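Local structure of Esterase/lipase (Lactobacillus rhamnosus, 4N5H) at residues 71-76 and 102-107. The protein is an esterase of the alpha/beta-hydrolase fold that probably hydrolyses carboxylic ester bonds and may also transfer acyl groups. The protein carries 1 engineered substitution. Numbering follows the deposited sequence.
Sequences DIHGGG and MGYRLL
His73 and Tyr104 form an offset aromatic stack where two neighbouring parallel strands of the alpha/beta-hydrolase sheet, 66-72 and 98-102, run out into loops at their C-terminal ends. The ring planes are nearly parallel, 10° apart. Their centroids are separated by 4.4 Å, and Tyr104 CE1 sits over the rim of one imidazole face. The same tyrosine donates from OH to His73 O at 2.6 Å, meeting the acceptor 40° out of the carbonyl plane; the stack and this bond both tie the tyrosine to His73. CB of Tyr104 points at the 71-76 segment, and with CG between the backbone N and the carbonyl carbon the ring reaches over the imidazole, OH at its far end. Ile72 CG2 approaches Tyr104 CE1 obliquely, at 3.9 Å, while its CG1 packs on the methyl end of Met102, whose chain bends at both chi2 and chi3. Ile72 also touches Leu151 and Ala152 of helix 147-158, which follows the probable nucleophile elbow around Ser146. The segment 71-76 carries the His-Gly-Gly-Gly sequence, a motif that in related esterases and lipases shapes the oxyanion hole; a comparable role is likely here. At the strand ends a water bridges the backbones: it donates to Asp71 O and Met102 O and accepts from His73 N. A second water lies in the imidazole plane, joining His73 NE2 to Tyr104 N. The other ring nitrogen is held within the loop itself: His73 ND1 donates to Gly74 O over 2.6 Å, with an N-H...O angle of 159°, on a lone pair in the carbonyl plane.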
ATOM      1  N   ASP A  71      19.761  18.622   2.702  1.00 11.12           N
ATOM      2  CA  ASP A  71      18.720  18.813   3.701  1.00 10.40           C
ATOM      3  C   ASP A  71      19.008  18.130   5.048  1.00 10.90           C
ATOM      4  O   ASP A  71      19.336  16.934   5.104  1.00 11.76           O
ATOM      5  CB  ASP A  71      17.393  18.231   3.189  1.00 11.24           C
ATOM      6  CG  ASP A  71      16.240  18.603   4.092  1.00 14.70           C
ATOM      7  OD1 ASP A  71      16.096  19.785   4.364  1.00 14.61           O
ATOM      8  OD2 ASP A  71      15.470  17.686   4.544  1.00 13.41           O
ATOM      9  N   ILE A  72      18.858  18.926   6.100  1.00 10.62           N
ATOM     10  CA  ILE A  72      19.017  18.463   7.493  1.00 10.64           C
ATOM     11  C   ILE A  72      17.640  18.559   8.132  1.00 11.85           C
ATOM     12  O   ILE A  72      17.117  19.636   8.436  1.00 12.21           O
ATOM     13  CB  ILE A  72      20.003  19.286   8.291  1.00 11.88           C
ATOM     14  CG1 ILE A  72      21.333  19.362   7.574  1.00 13.52           C
ATOM     15  CG2 ILE A  72      20.128  18.715   9.720  1.00 12.26           C
ATOM     16  CD1 ILE A  72      22.304  20.360   8.235  1.00 13.50           C
ATOM     17  N   HIS A  73      17.062  17.414   8.442  1.00 12.44           N
ATOM     18  CA  HIS A  73      15.720  17.340   9.015  1.00 13.04           C
ATOM     19  C   HIS A  73      15.653  17.777  10.453  1.00 12.74           C
ATOM     20  O   HIS A  73      16.701  17.830  11.131  1.00 12.67           O
ATOM     21  CB  HIS A  73      15.150  15.914   8.872  1.00 13.15           C
ATOM     22  CG  HIS A  73      15.747  14.944   9.818  1.00 12.14           C
ATOM     23  ND1 HIS A  73      15.352  14.893  11.162  1.00 13.37           N
ATOM     24  CD2 HIS A  73      16.755  14.036   9.666  1.00 12.92           C
ATOM     25  CE1 HIS A  73      16.072  13.958  11.769  1.00 13.41           C
ATOM     26  NE2 HIS A  73      16.871  13.390  10.880  1.00 13.22           N
ATOM     27  N   GLY A  74      14.455  18.129  10.881  1.00 13.11           N
ATOM     28  CA  GLY A  74      14.172  18.491  12.238  1.00 13.45           C
ATOM     29  C   GLY A  74      13.606  17.350  13.082  1.00 14.56           C
ATOM     30  O   GLY A  74      13.788  16.167  12.746  1.00 15.24           O
ATOM     31  N   GLY A  75      12.976  17.707  14.187  1.00 13.77           N
ATOM     32  CA  GLY A  75      12.517  16.771  15.193  1.00 14.61           C
ATOM     33  C   GLY A  75      13.134  16.957  16.564  1.00 14.35           C
ATOM     34  O   GLY A  75      13.280  15.987  17.352  1.00 14.86           O
ATOM     35  N   GLY A  76      13.405  18.182  16.909  1.00 16.10           N
ATOM     36  CA  GLY A  76      13.796  18.474  18.272  1.00 15.27           C
ATOM     37  C   GLY A  76      15.050  17.848  18.772  1.00 16.53           C
ATOM     38  O   GLY A  76      15.240  17.662  20.002  1.00 16.57           O
ATOM     39  N   MET A 102      20.283  13.343   5.090  1.00 11.38           N
ATOM     40  CA  MET A 102      20.952  12.406   5.953  1.00 10.89           C
ATOM     41  C   MET A 102      20.178  12.150   7.225  1.00 11.52           C
ATOM     42  O   MET A 102      19.452  12.997   7.699  1.00 12.74           O
ATOM     43  CB  MET A 102      22.388  12.848   6.263  1.00 10.73           C
ATOM     44  CG  MET A 102      22.541  13.865   7.357  1.00 11.95           C
ATOM     45  SD  MET A 102      21.707  15.464   7.077  1.00 12.05           S
ATOM     46  CE  MET A 102      22.641  16.162   5.713  1.00 12.30           C
ATOM     47  N   GLY A 103      20.392  10.954   7.756  1.00 11.15           N
ATOM     48  CA  GLY A 103      20.148  10.669   9.161  1.00 11.79           C
ATOM     49  C   GLY A 103      21.291  11.143  10.010  1.00 11.55           C
ATOM     50  O   GLY A 103      22.379  11.366   9.514  1.00 12.31           O
ATOM     51  N   TYR A 104      21.006  11.337  11.293  1.00 11.99           N
ATOM     52  CA  TYR A 104      22.029  11.611  12.296  1.00 12.28           C
ATOM     53  C   TYR A 104      21.520  10.998  13.582  1.00 13.40           C
ATOM     54  O   TYR A 104      20.289  10.876  13.820  1.00 12.94           O
ATOM     55  CB  TYR A 104      22.320  13.117  12.439  1.00 13.48           C
ATOM     56  CG  TYR A 104      21.122  14.049  12.642  1.00 12.78           C
ATOM     57  CD1 TYR A 104      20.519  14.694  11.584  1.00 13.18           C
ATOM     58  CD2 TYR A 104      20.547  14.201  13.864  1.00 13.89           C
ATOM     59  CE1 TYR A 104      19.389  15.484  11.748  1.00 13.57           C
ATOM     60  CE2 TYR A 104      19.441  15.049  14.072  1.00 14.12           C
ATOM     61  CZ  TYR A 104      18.847  15.702  12.973  1.00 12.51           C
ATOM     62  OH  TYR A 104      17.739  16.510  13.151  1.00 13.93           O
ATOM     63  N   ARG A 105      22.476  10.554  14.390  1.00 14.16           N
ATOM     64  CA  ARG A 105      22.087   9.962  15.684  1.00 13.69           C
ATOM     65  C   ARG A 105      21.307  10.976  16.529  1.00 12.86           C
ATOM     66  O   ARG A 105      21.546  12.171  16.466  1.00 13.62           O
ATOM     67  CB  ARG A 105      23.314   9.392  16.412  1.00 14.01           C
ATOM     68  CG  ARG A 105      23.954   8.235  15.672  1.00 14.76           C
ATOM     69  CD  ARG A 105      25.321   7.904  16.186  1.00 14.41           C
ATOM     70  NE  ARG A 105      26.259   8.973  15.967  1.00 15.65           N
ATOM     71  CZ  ARG A 105      27.434   9.138  16.551  1.00 17.75           C
ATOM     72  NH1 ARG A 105      27.877   8.248  17.397  1.00 18.64           N
ATOM     73  NH2 ARG A 105      28.154  10.169  16.255  1.00 18.15           N
ATOM     74  N   LEU A 106      20.444  10.448  17.422  1.00 14.54           N
ATOM     75  CA  LEU A 106      19.506  11.271  18.118  1.00 14.36           C
ATOM     76  C   LEU A 106      19.908  11.395  19.630  1.00 15.66           C
ATOM     77  O   LEU A 106      20.447  10.453  20.187  1.00 15.70           O
ATOM     78  CB  LEU A 106      18.126  10.638  18.048  1.00 15.19           C
ATOM     79  CG  LEU A 106      17.531  10.532  16.608  1.00 16.21           C
ATOM     80  CD1 LEU A 106      16.155   9.907  16.601  1.00 16.77           C
ATOM     81  CD2 LEU A 106      17.515  11.859  15.938  1.00 17.32           C
ATOM     82  N   LEU A 107      19.548  12.508  20.215  1.00 14.72           N
ATOM     83  CA  LEU A 107      19.648  12.622  21.709  1.00 16.31           C
ATOM     84  C   LEU A 107      18.677  11.576  22.212  1.00 18.83           C
ATOM     85  O   LEU A 107      17.642  11.305  21.623  1.00 18.25           O
ATOM     86  CB  LEU A 107      19.202  13.968  22.153  1.00 17.35           C
ATOM     87  CG  LEU A 107      19.848  15.230  21.636  1.00 21.65           C
ATOM     88  CD1 LEU A 107      19.422  16.474  22.300  1.00 20.72           C
ATOM     89  CD2 LEU A 107      21.293  15.195  21.471  1.00 21.24           C
TER
HETATM   90  O   HOH W   1      18.175  15.213   6.834  1.00 10.64           O
HETATM   91  O   HOH W   2      18.164  11.412  12.302  1.00 13.76           O